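Local coordinates for extracellular solute-binding protein, family 7 (Colwellia psychrerythraea, PDB 4PET) that binds pyruvate together with a calcium ion and probably serves as the periplasmic receptor of a TRAP transporter, at residues A34-D46 / E211-F223. Sequence-based numbering, arbitrary orientation.
Sequences AETWGPNFPIFGD and EWVGPSLDLRMGF. With CA (calcium ion), chain E; PYR (pyruvic acid), chain D.
Pro42 and Leu217 have the nearest CA atoms, 7.6 Å apart, where the loop leading from strand 29-35 into helix 44-58 faces the loop after strand 209-210; the two meet mainly through side chains. Leu217 sits at the centre: its CD1 lies over a face of the Phe44 ring in a CH-pi contact, 4.0 Å from the centroid, while CD2 meets Ile43 CD1 at 3.8 Å. At the more exposed end, Pro42 CD rests over the centre of the Arg220 guanidinium, 3.4 Å from CZ. The same guanidinium makes a cation-pi contact over a face of the Phe41 ring, the two planes 77° apart. The Trp212 indole, carried across by a chi1 of 174° that sets CG anti to the backbone N, puts CZ2 3.7 Å from Phe41 CZ and 3.8 Å from Phe44 CE2. One indole face receives the pyruvate methyl; selenomethionine Met221 CE backs the other. Replacing Trp212 by an alanine would probably leave the methyl without its aromatic floor and open a gap beside Phe41 and Phe44. Glu211 and the Trp212 carbonyl, with Gln153 and Glu236, bind the calcium that pyruvate chelates; the two loops thus line the interdomain ligand cleft characteristic of DctP-type solute-binding proteins.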
# COMPACT_ATOMS: atom_id res chain seq x y z
N ALA A 34 0.74 -25.09 -5.47
CA ALA A 34 -0.62 -25.24 -6.00
C ALA A 34 -1.41 -23.96 -5.80
O ALA A 34 -1.54 -23.47 -4.68
CB ALA A 34 -1.35 -26.37 -5.31
N GLU A 35 -1.97 -23.43 -6.87
CA GLU A 35 -2.78 -22.21 -6.75
C GLU A 35 -4.25 -22.49 -7.10
O GLU A 35 -4.53 -23.33 -7.93
CB GLU A 35 -2.19 -21.07 -7.60
CG GLU A 35 -2.11 -21.30 -9.13
CD GLU A 35 -1.49 -20.10 -9.85
OE1 GLU A 35 -1.10 -19.14 -9.15
OE2 GLU A 35 -1.41 -20.11 -11.11
N THR A 36 -5.17 -21.78 -6.45
CA THR A 36 -6.58 -21.91 -6.69
C THR A 36 -6.96 -21.55 -8.12
O THR A 36 -7.87 -22.15 -8.69
CB THR A 36 -7.37 -21.02 -5.73
OG1 THR A 36 -7.26 -21.54 -4.40
CG2 THR A 36 -8.90 -20.93 -6.16
N TRP A 37 -6.25 -20.59 -8.71
CA TRP A 37 -6.71 -19.97 -9.95
C TRP A 37 -6.43 -20.85 -11.13
O TRP A 37 -5.54 -21.68 -11.06
CB TRP A 37 -6.03 -18.60 -10.13
CG TRP A 37 -5.52 -18.10 -8.83
CD1 TRP A 37 -4.23 -17.98 -8.47
CD2 TRP A 37 -6.30 -17.71 -7.69
NE1 TRP A 37 -4.14 -17.51 -7.19
CE2 TRP A 37 -5.40 -17.35 -6.68
CE3 TRP A 37 -7.66 -17.65 -7.43
CZ2 TRP A 37 -5.82 -16.94 -5.42
CZ3 TRP A 37 -8.08 -17.24 -6.17
CH2 TRP A 37 -7.16 -16.88 -5.19
N GLY A 38 -7.21 -20.68 -12.20
CA GLY A 38 -6.93 -21.31 -13.48
C GLY A 38 -5.61 -20.81 -14.05
O GLY A 38 -4.99 -19.90 -13.51
N PRO A 39 -5.18 -21.41 -15.17
CA PRO A 39 -3.90 -21.09 -15.79
C PRO A 39 -3.89 -19.67 -16.38
O PRO A 39 -4.94 -19.20 -16.80
CB PRO A 39 -3.79 -22.15 -16.90
CG PRO A 39 -5.19 -22.52 -17.21
CD PRO A 39 -5.89 -22.48 -15.88
N ASN A 40 -2.73 -19.02 -16.42
CA ASN A 40 -2.62 -17.64 -16.94
C ASN A 40 -3.66 -16.69 -16.41
O ASN A 40 -4.25 -15.91 -17.17
CB ASN A 40 -2.74 -17.65 -18.46
CG ASN A 40 -1.80 -18.62 -19.12
OD1 ASN A 40 -2.23 -19.49 -19.88
ND2 ASN A 40 -0.52 -18.49 -18.83
N PHE A 41 -3.93 -16.76 -15.11
CA PHE A 41 -4.96 -15.92 -14.52
C PHE A 41 -4.28 -14.62 -14.20
O PHE A 41 -3.24 -14.61 -13.53
CB PHE A 41 -5.50 -16.55 -13.23
CG PHE A 41 -6.79 -15.96 -12.77
CD1 PHE A 41 -6.80 -14.85 -11.93
CD2 PHE A 41 -8.00 -16.50 -13.17
CE1 PHE A 41 -8.00 -14.31 -11.50
CE2 PHE A 41 -9.20 -15.96 -12.75
CZ PHE A 41 -9.20 -14.86 -11.92
N PRO A 42 -4.81 -13.50 -14.73
CA PRO A 42 -4.04 -12.26 -14.50
C PRO A 42 -4.07 -11.80 -13.06
O PRO A 42 -5.04 -12.10 -12.34
CB PRO A 42 -4.69 -11.23 -15.44
CG PRO A 42 -5.97 -11.85 -15.96
CD PRO A 42 -5.90 -13.34 -15.71
N ILE A 43 -3.01 -11.09 -12.65
CA ILE A 43 -2.87 -10.46 -11.34
C ILE A 43 -2.63 -11.51 -10.29
O ILE A 43 -1.55 -11.53 -9.67
CB ILE A 43 -4.08 -9.57 -10.96
CG1 ILE A 43 -4.36 -8.56 -12.09
CG2 ILE A 43 -3.80 -8.82 -9.64
CD1 ILE A 43 -5.50 -7.62 -11.77
N PHE A 44 -3.58 -12.42 -10.09
CA PHE A 44 -3.38 -13.45 -9.05
C PHE A 44 -2.30 -14.44 -9.49
O PHE A 44 -1.39 -14.78 -8.74
CB PHE A 44 -4.66 -14.23 -8.75
CG PHE A 44 -5.75 -13.43 -8.11
CD1 PHE A 44 -5.68 -12.08 -8.00
CD2 PHE A 44 -6.87 -14.06 -7.63
CE1 PHE A 44 -6.70 -11.36 -7.42
CE2 PHE A 44 -7.89 -13.34 -7.04
CZ PHE A 44 -7.81 -11.99 -6.93
N GLY A 45 -2.42 -14.92 -10.71
CA GLY A 45 -1.42 -15.78 -11.31
C GLY A 45 -0.11 -15.04 -11.56
O GLY A 45 0.94 -15.68 -11.65
N ASP A 46 -0.14 -13.71 -11.67
CA ASP A 46 1.11 -12.94 -11.82
C ASP A 46 1.91 -12.92 -10.50
O ASP A 46 3.14 -13.03 -10.50
CB ASP A 46 0.85 -11.51 -12.34
CG ASP A 46 0.35 -11.46 -13.78
OD1 ASP A 46 0.82 -12.26 -14.61
OD2 ASP A 46 -0.57 -10.68 -14.06
N GLU A 211 -20.21 -12.10 -6.59
CA GLU A 211 -19.17 -11.10 -6.57
C GLU A 211 -17.87 -11.82 -6.83
O GLU A 211 -17.73 -13.03 -6.56
CB GLU A 211 -19.20 -10.29 -5.27
CG GLU A 211 -18.81 -11.00 -4.01
CD GLU A 211 -17.29 -11.11 -3.89
OE1 GLU A 211 -16.78 -12.23 -3.72
OE2 GLU A 211 -16.59 -10.08 -4.00
N TRP A 212 -16.92 -11.11 -7.42
CA TRP A 212 -15.59 -11.68 -7.59
C TRP A 212 -14.56 -10.70 -7.01
O TRP A 212 -14.23 -10.84 -5.84
CB TRP A 212 -15.32 -12.09 -9.04
CG TRP A 212 -13.94 -12.53 -9.27
CD1 TRP A 212 -13.02 -11.93 -10.09
CD2 TRP A 212 -13.27 -13.62 -8.65
NE1 TRP A 212 -11.82 -12.59 -10.01
CE2 TRP A 212 -11.95 -13.63 -9.13
CE3 TRP A 212 -13.67 -14.60 -7.73
CZ2 TRP A 212 -11.02 -14.59 -8.74
CZ3 TRP A 212 -12.75 -15.54 -7.33
CH2 TRP A 212 -11.43 -15.53 -7.83
N VAL A 213 -14.12 -9.70 -7.79
CA VAL A 213 -13.17 -8.72 -7.27
C VAL A 213 -13.56 -7.27 -7.56
O VAL A 213 -13.75 -6.45 -6.65
CB VAL A 213 -11.75 -8.98 -7.82
CG1 VAL A 213 -10.81 -7.84 -7.41
CG2 VAL A 213 -11.23 -10.34 -7.30
N GLY A 214 -13.68 -6.96 -8.84
CA GLY A 214 -13.83 -5.59 -9.27
C GLY A 214 -13.37 -5.43 -10.70
O GLY A 214 -13.15 -6.41 -11.41
N PRO A 215 -13.21 -4.18 -11.12
CA PRO A 215 -12.85 -3.87 -12.51
C PRO A 215 -11.53 -4.48 -12.93
O PRO A 215 -11.30 -4.70 -14.13
CB PRO A 215 -12.77 -2.34 -12.53
CG PRO A 215 -13.55 -1.89 -11.41
CD PRO A 215 -13.51 -2.97 -10.35
N SER A 216 -10.64 -4.74 -11.98
CA SER A 216 -9.33 -5.28 -12.36
C SER A 216 -9.46 -6.61 -13.09
O SER A 216 -8.63 -6.95 -13.93
CB SER A 216 -8.41 -5.44 -11.14
OG SER A 216 -9.03 -6.20 -10.11
N LEU A 217 -10.50 -7.38 -12.74
CA LEU A 217 -10.62 -8.77 -13.17
C LEU A 217 -12.02 -9.17 -13.65
O LEU A 217 -12.15 -10.15 -14.37
CB LEU A 217 -10.22 -9.73 -12.04
CG LEU A 217 -8.75 -9.71 -11.64
CD1 LEU A 217 -8.53 -10.47 -10.27
CD2 LEU A 217 -7.91 -10.33 -12.76
N ASP A 218 -13.06 -8.43 -13.27
CA ASP A 218 -14.42 -8.89 -13.50
C ASP A 218 -14.81 -8.85 -14.99
O ASP A 218 -15.61 -9.66 -15.43
CB ASP A 218 -15.43 -8.04 -12.74
CG ASP A 218 -15.42 -8.30 -11.24
OD1 ASP A 218 -14.58 -9.08 -10.75
OD2 ASP A 218 -16.28 -7.69 -10.56
N LEU A 219 -14.27 -7.91 -15.77
CA LEU A 219 -14.82 -7.70 -17.11
C LEU A 219 -14.47 -8.85 -18.05
O LEU A 219 -15.34 -9.36 -18.74
CB LEU A 219 -14.36 -6.35 -17.69
CG LEU A 219 -14.61 -5.19 -16.72
CD1 LEU A 219 -14.08 -3.90 -17.30
CD2 LEU A 219 -16.09 -5.08 -16.38
N ARG A 220 -13.22 -9.28 -18.05
CA ARG A 220 -12.79 -10.39 -18.90
C ARG A 220 -13.57 -11.68 -18.58
O ARG A 220 -13.67 -12.55 -19.43
CB ARG A 220 -11.29 -10.64 -18.75
CG ARG A 220 -10.92 -11.53 -17.54
CD ARG A 220 -9.41 -11.68 -17.34
NE ARG A 220 -8.89 -12.98 -17.78
CZ ARG A 220 -8.96 -14.10 -17.07
NH1 ARG A 220 -8.44 -15.23 -17.55
NH2 ARG A 220 -9.55 -14.11 -15.87
N MSE A 221 -14.10 -11.80 -17.38
CA MSE A 221 -14.83 -13.01 -16.98
C MSE A 221 -16.29 -13.05 -17.49
O MSE A 221 -16.97 -14.05 -17.36
CB MSE A 221 -14.76 -13.15 -15.47
CG MSE A 221 -13.33 -13.49 -15.05
SE MSE A 221 -12.94 -13.09 -13.20
CE MSE A 221 -13.59 -14.80 -12.47
N GLY A 222 -16.76 -11.94 -18.04
CA GLY A 222 -17.95 -11.92 -18.89
C GLY A 222 -19.28 -11.78 -18.16
O GLY A 222 -20.33 -11.83 -18.79
N PHE A 223 -19.24 -11.58 -16.84
CA PHE A 223 -20.46 -11.59 -16.03
C PHE A 223 -21.40 -10.53 -16.55
O PHE A 223 -22.63 -10.72 -16.57
CB PHE A 223 -20.16 -11.32 -14.56
CG PHE A 223 -19.10 -12.20 -13.98
CD1 PHE A 223 -19.14 -13.57 -14.18
CD2 PHE A 223 -18.06 -11.65 -13.25
CE1 PHE A 223 -18.18 -14.38 -13.63
CE2 PHE A 223 -17.10 -12.46 -12.70
CZ PHE A 223 -17.16 -13.84 -12.90
CA CA E . -14.53 -11.26 -3.53
C PYR D . -12.84 -14.05 -3.87
O PYR D . -14.08 -13.64 -3.82
OXT PYR D . -12.65 -15.33 -3.91
CA PYR D . -11.78 -13.12 -3.98
O3 PYR D . -11.96 -11.85 -3.74
CB PYR D . -10.42 -13.56 -4.43